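Local coordinates for protein 3-phytase (Klebsiella pneumoniae, PDB 2WNH) that probably hydrolyses phytate (inositol hexakisphosphate) at its 3-phosphate, as a histidine acid phosphatase, at residues 44-49 against 227-232; 244-249 against 309-314; 170-175 against 183-188; 54-59 against 101-106; 341-346 against 352-357. The protein carries 3 engineered substitutions. One frame throughout, in Å; residues are numbered along the deposited sequence. Where two conformers were deposited one is given.

Contact 1 (44-49 against 227-232)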
# COMPACT_ATOMS: atom_id res chain seq x y z
N ARG B 44 17.86 -29.07 37.87
CA ARG B 44 18.49 -27.79 37.53
C ARG B 44 17.46 -26.78 36.98
O ARG B 44 16.37 -27.18 36.56
CB ARG B 44 19.66 -27.99 36.56
CG ARG B 44 19.34 -27.82 35.10
CD ARG B 44 18.85 -29.09 34.51
NE ARG B 44 19.65 -29.69 33.45
CZ ARG B 44 20.78 -29.24 32.87
NH1 ARG B 44 21.35 -28.11 33.24
NH2 ARG B 44 21.33 -29.95 31.89
N PRO B 45 17.80 -25.48 37.00
CA PRO B 45 16.90 -24.48 36.42
C PRO B 45 16.94 -24.51 34.90
O PRO B 45 17.99 -24.80 34.30
CB PRO B 45 17.48 -23.16 36.93
CG PRO B 45 18.96 -23.45 37.07
CD PRO B 45 19.02 -24.87 37.57
N TRP B 46 15.79 -24.22 34.29
CA TRP B 46 15.67 -24.10 32.86
C TRP B 46 15.54 -22.62 32.52
O TRP B 46 15.20 -21.80 33.39
CB TRP B 46 14.43 -24.85 32.36
CG TRP B 46 14.59 -26.32 32.30
CD1 TRP B 46 15.04 -27.15 33.30
CD2 TRP B 46 14.24 -27.18 31.20
NE1 TRP B 46 15.03 -28.46 32.88
CE2 TRP B 46 14.54 -28.51 31.59
CE3 TRP B 46 13.73 -26.95 29.92
CZ2 TRP B 46 14.33 -29.61 30.75
CZ3 TRP B 46 13.52 -28.05 29.07
CH2 TRP B 46 13.82 -29.36 29.49
N THR B 47 15.81 -22.29 31.27
CA THR B 47 15.76 -20.91 30.80
C THR B 47 14.47 -20.20 31.20
O THR B 47 13.38 -20.77 31.10
CB THR B 47 15.93 -20.86 29.28
OG1 THR B 47 17.18 -21.47 28.93
CG2 THR B 47 15.88 -19.41 28.74
N GLU B 48 14.63 -18.98 31.69
CA GLU B 48 13.55 -18.05 31.96
C GLU B 48 13.39 -17.22 30.70
O GLU B 48 14.34 -16.58 30.26
CB GLU B 48 13.91 -17.16 33.14
CG GLU B 48 14.02 -17.90 34.46
CD GLU B 48 12.67 -18.28 35.04
OE1 GLU B 48 11.64 -17.73 34.57
OE2 GLU B 48 12.63 -19.12 35.97
N TRP B 49 12.19 -17.25 30.11
CA TRP B 49 11.95 -16.53 28.86
C TRP B 49 11.58 -15.08 29.11
O TRP B 49 11.25 -14.70 30.25
CB TRP B 49 10.84 -17.19 28.04
CG TRP B 49 11.02 -18.62 27.69
CD1 TRP B 49 11.68 -19.57 28.42
CD2 TRP B 49 10.45 -19.29 26.57
NE1 TRP B 49 11.57 -20.79 27.80
CE2 TRP B 49 10.83 -20.65 26.65
CE3 TRP B 49 9.66 -18.87 25.47
CZ2 TRP B 49 10.44 -21.60 25.69
CZ3 TRP B 49 9.27 -19.82 24.53
CH2 TRP B 49 9.67 -21.17 24.63
N LEU B 227 18.22 -23.19 24.80
CA LEU B 227 17.21 -24.18 24.46
C LEU B 227 17.48 -25.45 25.28
O LEU B 227 16.71 -25.79 26.18
CB LEU B 227 17.19 -24.47 22.95
CG LEU B 227 16.35 -25.67 22.48
CD1 LEU B 227 14.89 -25.50 22.91
CD2 LEU B 227 16.48 -25.89 20.99
N ALA B 228 18.59 -26.13 24.98
CA ALA B 228 18.99 -27.31 25.74
C ALA B 228 20.49 -27.22 25.98
O ALA B 228 21.24 -28.14 25.64
CB ALA B 228 18.65 -28.60 24.97
N TRP B 229 20.91 -26.09 26.56
CA TRP B 229 22.32 -25.90 26.93
C TRP B 229 23.28 -26.20 25.77
O TRP B 229 24.37 -26.73 25.98
CB TRP B 229 22.65 -26.74 28.18
CG TRP B 229 21.75 -26.38 29.34
CD1 TRP B 229 21.96 -25.39 30.26
CD2 TRP B 229 20.49 -26.99 29.69
NE1 TRP B 229 20.92 -25.35 31.16
CE2 TRP B 229 20.00 -26.31 30.83
CE3 TRP B 229 19.73 -28.04 29.15
CZ2 TRP B 229 18.79 -26.65 31.44
CZ3 TRP B 229 18.53 -28.37 29.74
CH2 TRP B 229 18.07 -27.67 30.88
N GLY B 230 22.86 -25.85 24.56
CA GLY B 230 23.66 -26.06 23.36
C GLY B 230 23.66 -27.47 22.78
O GLY B 230 24.29 -27.70 21.77
N LYS B 231 22.91 -28.39 23.37
CA LYS B 231 22.94 -29.79 22.94
C LYS B 231 22.07 -30.09 21.71
O LYS B 231 22.23 -31.14 21.06
CB LYS B 231 22.57 -30.72 24.10
CG LYS B 231 23.43 -30.59 25.37
CD LYS B 231 24.85 -31.05 25.15
CE LYS B 231 25.57 -31.32 26.47
NZ LYS B 231 27.04 -31.48 26.25
N ILE B 232 21.12 -29.19 21.40
CA ILE B 232 20.24 -29.37 20.24
C ILE B 232 20.47 -28.23 19.26
O ILE B 232 20.30 -27.07 19.60
CB ILE B 232 18.74 -29.45 20.64
CG1 ILE B 232 18.48 -30.74 21.44
CG2 ILE B 232 17.85 -29.40 19.37
CD1 ILE B 232 17.08 -30.87 22.03

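Contact 2 (244-249 against 309-314)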
# COMPACT_ATOMS: atom_id res chain seq x y z
N LEU B 244 7.88 -39.41 22.45
CA LEU B 244 7.46 -39.38 23.85
C LEU B 244 6.19 -38.57 24.06
O LEU B 244 5.37 -38.87 24.92
CB LEU B 244 8.59 -38.83 24.73
CG LEU B 244 9.73 -39.81 25.02
CD1 LEU B 244 10.93 -39.08 25.65
CD2 LEU B 244 9.23 -40.90 25.94
N LEU B 245 6.04 -37.51 23.27
CA LEU B 245 4.88 -36.65 23.41
C LEU B 245 3.65 -37.37 22.85
O LEU B 245 2.60 -37.36 23.47
CB LEU B 245 5.16 -35.31 22.71
CG LEU B 245 4.23 -34.13 22.95
CD1 LEU B 245 4.10 -33.76 24.42
CD2 LEU B 245 4.79 -32.95 22.12
N THR B 246 3.81 -38.03 21.70
CA THR B 246 2.77 -38.87 21.11
C THR B 246 2.36 -39.96 22.09
O THR B 246 1.17 -40.20 22.29
CB THR B 246 3.23 -39.50 19.78
OG1 THR B 246 3.40 -38.47 18.79
CG2 THR B 246 2.22 -40.52 19.27
N GLU B 247 3.34 -40.61 22.71
CA GLU B 247 3.02 -41.68 23.67
C GLU B 247 2.18 -41.14 24.84
O GLU B 247 1.16 -41.75 25.23
CB GLU B 247 4.32 -42.34 24.16
CG GLU B 247 4.10 -43.57 25.06
CD GLU B 247 4.02 -44.88 24.29
OE1 GLU B 247 3.79 -44.88 23.07
OE2 GLU B 247 4.20 -45.95 24.93
N ASN B 248 2.59 -40.00 25.41
CA ASN B 248 1.83 -39.42 26.51
C ASN B 248 0.42 -39.03 26.10
O ASN B 248 -0.53 -39.26 26.84
CB ASN B 248 2.55 -38.22 27.13
CG ASN B 248 1.98 -37.83 28.49
OD1 ASN B 248 1.58 -36.68 28.73
ND2 ASN B 248 1.94 -38.79 29.40
N TYR B 249 0.28 -38.44 24.91
CA TYR B 249 -1.05 -38.16 24.37
C TYR B 249 -1.91 -39.42 24.22
O TYR B 249 -3.07 -39.42 24.63
CB TYR B 249 -0.96 -37.40 23.03
CG TYR B 249 -0.98 -35.91 23.25
CD1 TYR B 249 0.11 -35.27 23.82
CD2 TYR B 249 -2.10 -35.16 22.93
CE1 TYR B 249 0.10 -33.89 24.05
CE2 TYR B 249 -2.13 -33.78 23.16
CZ TYR B 249 -1.04 -33.16 23.72
OH TYR B 249 -1.06 -31.81 23.94
N GLY B 309 8.15 -33.94 9.66
CA GLY B 309 8.94 -33.43 10.77
C GLY B 309 8.30 -33.56 12.15
O GLY B 309 8.88 -33.16 13.15
N TYR B 310 7.08 -34.12 12.19
CA TYR B 310 6.35 -34.31 13.44
C TYR B 310 6.00 -35.78 13.62
O TYR B 310 5.89 -36.52 12.65
CB TYR B 310 5.06 -33.48 13.43
CG TYR B 310 5.29 -31.98 13.47
CD1 TYR B 310 5.84 -31.38 14.61
CD2 TYR B 310 4.99 -31.16 12.37
CE1 TYR B 310 6.05 -30.01 14.68
CE2 TYR B 310 5.18 -29.78 12.43
CZ TYR B 310 5.72 -29.22 13.58
OH TYR B 310 5.94 -27.86 13.67
N SER B 311 5.83 -36.19 14.87
CA SER B 311 5.33 -37.54 15.13
C SER B 311 3.79 -37.58 15.00
O SER B 311 3.14 -36.52 14.87
CB SER B 311 5.81 -38.05 16.49
OG SER B 311 5.34 -37.19 17.50
N ARG B 312 3.24 -38.79 15.02
CA ARG B 312 1.79 -39.02 14.85
C ARG B 312 0.97 -38.18 15.81
O ARG B 312 1.21 -38.19 17.02
CB ARG B 312 1.44 -40.50 15.05
CG ARG B 312 -0.06 -40.81 14.98
CD ARG B 312 -0.35 -42.32 15.02
NE ARG B 312 0.38 -42.97 16.12
CZ ARG B 312 0.03 -42.93 17.40
NH1 ARG B 312 -1.06 -42.27 17.80
NH2 ARG B 312 0.79 -43.55 18.31
N GLY B 313 0.01 -37.44 15.25
CA GLY B 313 -0.94 -36.68 16.04
C GLY B 313 -0.46 -35.40 16.69
O GLY B 313 -1.25 -34.76 17.41
N ASN B 314 0.80 -35.03 16.46
CA ASN B 314 1.39 -33.84 17.08
C ASN B 314 0.56 -32.60 16.75
O ASN B 314 0.09 -32.46 15.61
CB ASN B 314 2.84 -33.64 16.63
CG ASN B 314 3.51 -32.51 17.36
OD1 ASN B 314 3.38 -31.34 16.99
ND2 ASN B 314 4.25 -32.85 18.41
O HOH W 1 3.57 -35.41 19.48

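Contact 3 (170-175 against 183-188)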
# COMPACT_ATOMS: atom_id res chain seq x y z
N LEU B 170 18.03 -40.10 23.92
CA LEU B 170 18.18 -38.79 23.25
C LEU B 170 17.75 -37.64 24.14
O LEU B 170 18.43 -36.61 24.17
CB LEU B 170 17.44 -38.76 21.92
CG LEU B 170 17.89 -39.72 20.82
CD1 LEU B 170 16.99 -39.56 19.63
CD2 LEU B 170 19.35 -39.48 20.42
N LEU B 171 16.63 -37.79 24.85
CA LEU B 171 16.18 -36.76 25.78
C LEU B 171 17.18 -36.57 26.93
O LEU B 171 17.51 -35.44 27.28
CB LEU B 171 14.77 -37.03 26.32
CG LEU B 171 14.18 -35.99 27.28
CD1 LEU B 171 13.98 -34.59 26.61
CD2 LEU B 171 12.87 -36.46 27.88
N LYS B 172 17.66 -37.67 27.50
CA LYS B 172 18.64 -37.63 28.58
C LYS B 172 19.89 -36.86 28.16
O LYS B 172 20.37 -35.99 28.90
CB LYS B 172 19.02 -39.05 29.04
CG LYS B 172 19.68 -39.08 30.41
CD LYS B 172 19.99 -40.50 30.84
CE LYS B 172 20.44 -40.55 32.30
NZ LYS B 172 20.29 -41.94 32.88
N GLN B 173 20.40 -37.18 26.98
CA GLN B 173 21.58 -36.50 26.40
C GLN B 173 21.40 -34.98 26.32
O GLN B 173 22.36 -34.22 26.51
CB GLN B 173 21.87 -37.03 25.01
CG GLN B 173 22.50 -38.40 24.97
CD GLN B 173 22.53 -39.00 23.56
OE1 GLN B 173 22.69 -40.21 23.40
NE2 GLN B 173 22.38 -38.15 22.55
N ALA B 174 20.18 -34.54 26.01
CA ALA B 174 19.90 -33.12 25.82
C ALA B 174 19.77 -32.37 27.13
O ALA B 174 20.19 -31.21 27.23
CB ALA B 174 18.63 -32.94 24.96
N VAL B 175 19.19 -33.02 28.15
CA VAL B 175 18.73 -32.30 29.35
C VAL B 175 19.46 -32.61 30.68
O VAL B 175 19.36 -31.84 31.64
CB VAL B 175 17.18 -32.40 29.56
CG1 VAL B 175 16.43 -32.04 28.27
CG2 VAL B 175 16.77 -33.79 30.06
N PRO B 183 16.71 -37.19 38.28
CA PRO B 183 15.71 -38.03 38.96
C PRO B 183 14.69 -38.72 38.03
O PRO B 183 14.48 -39.93 38.14
CB PRO B 183 15.01 -37.05 39.90
CG PRO B 183 16.01 -36.01 40.17
CD PRO B 183 16.84 -35.87 38.92
N ILE B 184 14.09 -37.96 37.12
CA ILE B 184 13.03 -38.50 36.24
C ILE B 184 13.38 -39.79 35.46
O ILE B 184 12.49 -40.61 35.20
CB ILE B 184 12.46 -37.40 35.27
CG1 ILE B 184 11.05 -37.75 34.77
CG2 ILE B 184 13.40 -37.14 34.11
CD1 ILE B 184 9.96 -37.75 35.85
N PHE B 185 14.64 -39.97 35.09
CA PHE B 185 15.00 -41.12 34.25
C PHE B 185 15.12 -42.40 35.08
O PHE B 185 15.18 -43.49 34.53
CB PHE B 185 16.24 -40.83 33.40
CG PHE B 185 16.03 -39.70 32.40
CD1 PHE B 185 16.31 -38.39 32.75
CD2 PHE B 185 15.51 -39.97 31.14
CE1 PHE B 185 16.08 -37.33 31.84
CE2 PHE B 185 15.28 -38.93 30.22
CZ PHE B 185 15.56 -37.61 30.58
N ASP B 186 15.13 -42.23 36.40
CA ASP B 186 15.12 -43.36 37.34
C ASP B 186 13.72 -43.83 37.76
O ASP B 186 13.57 -44.94 38.28
CB ASP B 186 15.93 -43.01 38.61
CG ASP B 186 17.37 -42.60 38.31
OD1 ASP B 186 18.00 -43.20 37.41
OD2 ASP B 186 17.86 -41.66 38.98
N THR B 187 12.69 -43.01 37.54
CA THR B 187 11.34 -43.36 37.99
C THR B 187 10.66 -44.35 37.03
O THR B 187 10.64 -44.13 35.82
CB THR B 187 10.43 -42.11 38.29
OG1 THR B 187 9.43 -41.95 37.28
CG2 THR B 187 11.24 -40.82 38.45
N PRO B 188 10.14 -45.47 37.58
CA PRO B 188 9.34 -46.39 36.77
C PRO B 188 8.03 -45.74 36.34
O PRO B 188 7.54 -44.82 37.01
CB PRO B 188 9.06 -47.56 37.74
CG PRO B 188 10.13 -47.44 38.79
CD PRO B 188 10.30 -45.96 38.96

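Contact 4 (54-59 against 101-106)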
# COMPACT_ATOMS: atom_id res chain seq x y z
N GLY B 54 3.72 -19.52 30.57
CA GLY B 54 2.32 -19.75 30.14
C GLY B 54 1.62 -18.70 29.29
O GLY B 54 0.47 -18.91 28.88
N GLU B 55 2.28 -17.57 29.01
CA GLU B 55 1.67 -16.50 28.17
C GLU B 55 2.17 -16.58 26.73
O GLU B 55 3.17 -17.27 26.45
CB GLU B 55 1.89 -15.11 28.79
CG GLU B 55 1.23 -15.00 30.16
CD GLU B 55 1.20 -13.59 30.71
OE1 GLU B 55 1.66 -12.63 30.04
OE2 GLU B 55 0.71 -13.44 31.85
N LEU B 56 1.45 -15.94 25.79
CA LEU B 56 1.85 -16.02 24.38
C LEU B 56 3.09 -15.13 24.17
O LEU B 56 3.09 -13.95 24.54
CB LEU B 56 0.72 -15.53 23.46
CG LEU B 56 1.01 -15.54 21.95
CD1 LEU B 56 1.06 -16.95 21.41
CD2 LEU B 56 -0.06 -14.72 21.17
N THR B 57 4.14 -15.70 23.58
CA THR B 57 5.36 -14.91 23.36
C THR B 57 5.18 -13.98 22.16
O THR B 57 4.29 -14.22 21.34
CB THR B 57 6.59 -15.79 23.10
OG1 THR B 57 6.49 -16.40 21.81
CG2 THR B 57 6.71 -16.89 24.18
N GLY B 58 6.04 -12.96 22.05
CA GLY B 58 5.96 -12.04 20.92
C GLY B 58 6.21 -12.80 19.62
O GLY B 58 5.51 -12.60 18.62
N HIS B 59 7.22 -13.66 19.61
CA HIS B 59 7.51 -14.48 18.44
C HIS B 59 6.29 -15.37 18.10
O HIS B 59 5.91 -15.54 16.92
CB HIS B 59 8.77 -15.31 18.72
CG HIS B 59 9.18 -16.21 17.59
ND1 HIS B 59 10.29 -15.93 16.80
CD2 HIS B 59 8.69 -17.40 17.15
CE1 HIS B 59 10.44 -16.91 15.92
NE2 HIS B 59 9.49 -17.81 16.11
N THR B 101 -4.55 -17.78 24.87
CA THR B 101 -5.59 -18.03 23.87
C THR B 101 -6.26 -16.73 23.42
O THR B 101 -6.52 -16.57 22.23
CB THR B 101 -6.63 -19.05 24.40
OG1 THR B 101 -6.90 -18.75 25.77
CG2 THR B 101 -6.08 -20.44 24.33
N ARG B 102 -6.53 -15.79 24.33
CA ARG B 102 -7.02 -14.47 23.92
C ARG B 102 -6.02 -13.80 22.96
O ARG B 102 -6.41 -13.28 21.90
CB ARG B 102 -7.31 -13.58 25.13
CG ARG B 102 -8.54 -14.05 25.92
CD ARG B 102 -8.83 -13.10 27.07
NE ARG B 102 -7.83 -13.16 28.13
CZ ARG B 102 -7.12 -12.11 28.57
NH1 ARG B 102 -7.29 -10.90 28.05
NH2 ARG B 102 -6.23 -12.29 29.55
N ALA B 103 -4.74 -13.82 23.30
CA ALA B 103 -3.76 -13.10 22.49
C ALA B 103 -3.59 -13.80 21.12
O ALA B 103 -3.42 -13.13 20.10
CB ALA B 103 -2.43 -12.99 23.21
N THR B 104 -3.67 -15.12 21.10
CA THR B 104 -3.60 -15.87 19.84
C THR B 104 -4.79 -15.53 18.92
O THR B 104 -4.63 -15.31 17.69
CB THR B 104 -3.56 -17.39 20.11
OG1 THR B 104 -2.33 -17.71 20.77
CG2 THR B 104 -3.66 -18.18 18.80
N ALA B 105 -5.97 -15.47 19.51
CA ALA B 105 -7.17 -15.07 18.77
C ALA B 105 -7.00 -13.66 18.19
O ALA B 105 -7.34 -13.43 17.03
CB ALA B 105 -8.39 -15.13 19.68
N GLN B 106 -6.51 -12.71 19.00
CA GLN B 106 -6.18 -11.37 18.48
C GLN B 106 -5.20 -11.43 17.30
O GLN B 106 -5.43 -10.79 16.27
CB GLN B 106 -5.63 -10.47 19.59
CG GLN B 106 -6.67 -10.14 20.67
CD GLN B 106 -6.07 -9.31 21.77
OE1 GLN B 106 -6.70 -8.37 22.31
NE2 GLN B 106 -4.84 -9.64 22.12

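Contact 5 (341-346 against 352-357)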
# COMPACT_ATOMS: atom_id res chain seq x y z
N GLN B 341 -3.96 -28.53 10.03
CA GLN B 341 -2.86 -27.78 9.43
C GLN B 341 -1.92 -27.23 10.48
O GLN B 341 -2.36 -26.86 11.58
CB GLN B 341 -3.42 -26.63 8.55
CG GLN B 341 -4.09 -25.52 9.35
CD GLN B 341 -4.73 -24.47 8.46
OE1 GLN B 341 -4.19 -24.13 7.40
NE2 GLN B 341 -5.88 -23.96 8.87
N ALA B 342 -0.63 -27.14 10.11
CA ALA B 342 0.44 -26.56 10.96
C ALA B 342 1.60 -26.06 10.12
O ALA B 342 1.74 -26.41 8.97
CB ALA B 342 0.97 -27.62 11.94
N GLN B 343 2.47 -25.27 10.74
CA GLN B 343 3.76 -24.99 10.12
C GLN B 343 4.80 -25.96 10.65
O GLN B 343 4.72 -26.38 11.81
CB GLN B 343 4.20 -23.57 10.42
CG GLN B 343 3.38 -22.53 9.66
CD GLN B 343 4.12 -21.20 9.57
OE1 GLN B 343 4.78 -20.88 8.55
NE2 GLN B 343 4.04 -20.43 10.63
N GLY B 344 5.79 -26.24 9.83
CA GLY B 344 6.97 -27.04 10.24
C GLY B 344 7.86 -26.35 11.27
O GLY B 344 7.76 -25.14 11.50
N LEU B 345 8.74 -27.13 11.91
CA LEU B 345 9.58 -26.63 12.99
C LEU B 345 10.49 -25.47 12.55
O LEU B 345 10.61 -24.47 13.26
CB LEU B 345 10.45 -27.77 13.53
CG LEU B 345 9.70 -28.77 14.40
CD1 LEU B 345 10.51 -30.07 14.45
CD2 LEU B 345 9.46 -28.23 15.79
N ASP B 346 11.15 -25.62 11.41
CA ASP B 346 12.06 -24.55 10.98
C ASP B 346 11.29 -23.32 10.49
O ASP B 346 11.74 -22.19 10.70
CB ASP B 346 13.11 -25.03 9.97
CG ASP B 346 14.29 -25.74 10.65
OD1 ASP B 346 14.55 -25.49 11.86
OD2 ASP B 346 14.94 -26.55 9.96
N GLN B 352 8.74 -17.84 8.96
CA GLN B 352 8.45 -17.93 7.53
C GLN B 352 6.96 -17.74 7.27
O GLN B 352 6.14 -18.39 7.90
CB GLN B 352 8.88 -19.30 7.00
CG GLN B 352 8.47 -19.60 5.55
CD GLN B 352 9.19 -18.69 4.57
OE1 GLN B 352 10.42 -18.63 4.57
NE2 GLN B 352 8.43 -17.94 3.77
N THR B 353 6.58 -16.88 6.33
CA THR B 353 5.15 -16.81 5.99
C THR B 353 4.76 -18.00 5.14
O THR B 353 5.48 -18.33 4.20
CB THR B 353 4.76 -15.55 5.22
OG1 THR B 353 5.61 -14.47 5.60
CG2 THR B 353 3.30 -15.20 5.57
N PRO B 354 3.61 -18.64 5.45
CA PRO B 354 3.14 -19.78 4.67
C PRO B 354 2.51 -19.32 3.38
O PRO B 354 1.29 -19.48 3.19
CB PRO B 354 2.08 -20.43 5.56
CG PRO B 354 1.62 -19.37 6.49
CD PRO B 354 2.70 -18.33 6.58
N ASP B 355 3.35 -18.76 2.51
CA ASP B 355 2.99 -18.40 1.15
C ASP B 355 3.03 -19.62 0.23
O ASP B 355 3.37 -20.73 0.65
CB ASP B 355 3.93 -17.30 0.61
CG ASP B 355 5.40 -17.75 0.51
OD1 ASP B 355 5.71 -18.96 0.48
OD2 ASP B 355 6.28 -16.86 0.46
N ALA B 356 2.71 -19.40 -1.05
CA ALA B 356 2.70 -20.48 -2.04
C ALA B 356 3.98 -21.35 -2.09
O ALA B 356 3.92 -22.53 -2.44
CB ALA B 356 2.37 -19.91 -3.43
N GLN B 357 5.12 -20.79 -1.69
CA GLN B 357 6.42 -21.50 -1.78
C GLN B 357 6.86 -22.27 -0.52
O GLN B 357 7.77 -23.11 -0.57
CB GLN B 357 7.54 -20.52 -2.17
CG GLN B 357 7.41 -19.90 -3.57
CD GLN B 357 6.95 -18.46 -3.54
OE1 GLN B 357 5.75 -18.16 -3.42
NE2 GLN B 357 7.90 -17.54 -3.68

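Contact 1 (44-49 against 227-232)
The indole of Trp229 carries the Arg44 guanidinium over one face, while Trp46 and the Pro45 carbonyl oxygen meet its edge. The guanidinium lies flat on the indole, the two planes only 11° apart. Arg44 CZ is 3.5 Å from the centroid of the Trp229 six-membered ring and close to its normal, which makes a cation-pi stack. Bends at chi2 and chi3 fold the arginine chain over the ring. Arg44 NH1 ends 3.3 Å from Trp229 CE2, over the face.

The two tryptophans form a T-shaped pair, with planes at 80°. Trp229 CH2 points into the face of Trp46 and approaches Trp46 CE2 to 3.7 Å. Beside it, Pro45 O lies in the plane of the indole, 3.5 Å from Trp229 CZ2.

Hydrogen bonds hold Arg44 and Trp46 in place. Arg44 NH2 binds Val175 O, and Trp46 NE1 binds Thr42 OG1. Trp46 also packs on Met210 and Leu214 of helix 204-219.

Trp229 projects from a type I' beta turn, Ala228 to Lys231, closed by Lys231 N to Ala228 O. The whole is a cation-pi and T-shaped aromatic cluster joining two loops, one before helix 58-77 and one before helix 235-239.

Contact 2 (244-249 against 309-314)
Thr246 meets Ser311 and Arg312 through a hydroxyl set beside its own backbone N, at chi1 -67°. The same torsion sends CG2 the other way, under the Arg312 side chain. Arg312 is extended as far as CD and then bends at chi3 (49°), which brings its guanidinium back over the threonine methyl.

Thr246 OG1 is the polar centre. Thr246 OG1 donates to Arg312 O at 2.8 Å, from a position tilted 20° out of the carbonyl plane. Thr246 OG1 accepts from a water at 3.1 Å. That water in turn accepts from Asn314 ND2 at 2.9 Å, so it bridges helix and loop. Ser311 OG is also close, 2.7 Å from Thr246 OG1. This link is less certain, because Ser311 has two conformers and its one proton also has Leu242 O as a possible acceptor, in a weak bond.

Two methyls pack on polar groups. Thr246 CG2 sits under one face of the guanidinium, 3.5 Å from Arg312 NH2. Leu245 CD2 packs 3.8 Å from Asn314 ND2.

Outside the pair, Arg312 NH2 makes a salt bridge with Asp250, and a bound sodium ion lies about 4 Å from the Arg312 side chain. Asn314 OD1 is held by Arg215 of helix 204-219.

The loop makes a type II beta turn from Ser311 to Asn314, with Asn314 N bonded to Ser311 O at 3.2 Å. Gly313 holds the third position with positive phi, as is usual in this turn. A helix threonine thus docks a type II turn onto helix 243-250.

Contact 3 (170-175 against 183-188)
Phe185 lies against helix 165-175 in the helical part of this histidine acid phosphatase. It comes from the loop that follows the same helix, so the contact is a local fold-back of the chain. A disulfide between Cys176 and Cys182, seen in a structure of this protein, spans the connection.

Lys172 and Phe185 run past each other in opposite directions. The lysine is extended, and its CG stands over the middle of the ring. This is a CH-pi contact, 4.0 Å from Lys172 CG to the centroid of the Phe185 ring and 5° off the normal. Farther out, the ammonium is near Asp186 but not in contact: Lys172 NZ is 5.2 Å from Asp186 OD1. Any attraction there would be long-range.

Leu171 and Val175, one helical turn apart, cross the phenylalanine at about right angles and meet the ring at its edge. Both also pack away from it, Leu171 on Met207 and Leu214, Val175 on Thr42.

The bend that presents Phe185 is held by Asp186 N bonding Pro183 O at 3.0 Å. The tip of the ring presses on the helix backbone, with Phe185 CZ 3.7 Å from Lys172 CA. Beside it, Leu171 CG lies in the ring plane, 3.9 Å from Phe185 CZ.

Contact 4 (54-59 against 101-106)
Leu56 sets its two methyls on neighbouring residues of helix 99-112. CD2 meets the methyl of Ala103, with Leu56 CD2 3.6 Å from Ala103 CB. Leu56 CD2 is also 3.6 Å from Thr104 N. The other branch turns to the threonine side chain, and Leu56 CD1 is 3.5 Å from Thr104 OG1. The leucine and threonine side chains cross at about a right angle. With CG anti to the backbone N (chi1 179°), Leu56 reaches straight across to the helix. The small Ala103 lets the two backbones come near, the Leu56 and Ala103 CA atoms being 6.6 Å apart.

Thr104 OG1 is buried, and its polar partners are elsewhere. It bonds Arg100 O, one turn back in its helix, and Gly26 N. The oxygen that Leu56 CD1 touches is thus already hydrogen-bonded within the protein. Gly26 belongs to the Arg-His-Gly signature of histidine acid phosphatases, so Thr104 ties this helix to that loop.

The backbone N of Leu56 bonds Gln99 OE1, at the start of the same helix, while Thr50 of the second subunit packs on the helix at Ala103.

Next to Leu56, Thr57 is the N-cap of helix 58-77, and its OG1 bonds Gly60 N. Leu56, just before the cap, touches Tyr61, five residues on. This is a hydrophobic staple, here combined with a side-chain N-cap.

Contact 5 (341-346 against 352-357)
Gln343 reaches the other segment with its amide, and this is the tight part of the contact. As modelled, Gln343 OE1 is 2.9 Å from Gln352 O. Two oxygens so close suggest that the amide is turned over; with the ends exchanged, this may be a hydrogen bond. The chain of Gln343 is extended beyond CG, which carries the amide across to the loop. There it crosses Pro354 at about a right angle, and the amide end of Gln343 lies against the Pro354 ring. Gln343 is also tied at its backbone, where its O accepts from Tyr310 OH.

The looser side is the far end, where Ala356 and Gln357 are exposed. Before it, Thr353 and Pro354 rest on helix 58-77. The end of the Gln352 side chain leads away from Gln343, and Gln352 NE2 bonds Thr353 O at 3.0 Å. The bond is nearly straight (170°). Pro354 centres an inverse gamma turn, whose closing bond is weak. Beyond it, Gln357 N bonds Asp355 OD1 at 2.9 Å and forms an Asx turn. The N-H of Gln357 meets OD1 from above the carboxylate plane, 49° out of it. Asp355 OD1 has a second partner in His358 ND1. His358 binds magnesium in a structure of this protein, though no magnesium is bound to this chain here.

Across the contact the chemistry is that of amides: one buried glutamine, possibly bonded to a main-chain carbonyl, joins the residue just after strand 334-342 to a loop shaped by local turns. The Asp355 bond probably orients the His358 imidazole.

Contacts 3 and 4 are buried and rely on apolar side chains against helices. Contacts 1, 2 and 5 are only partly buried, and polar or charged groups carry more of them. Contact 1 uses stacked flat groups, contact 2 a hydroxyl and a water, contact 5 an amide. A hydrogen bond joins contacts 1 and 3, and another joins contacts 2 and 5. Leu171 and Leu244 pack together between contacts 3 and 2. Helix 204-219 is shared ground, touched by side chains of contacts 1, 2, 3 and 5. Contact 4, where the start of helix 58-77 meets helix 99-112, touches contact 1 where Trp49 packs on Thr57, and lies beside the second subunit.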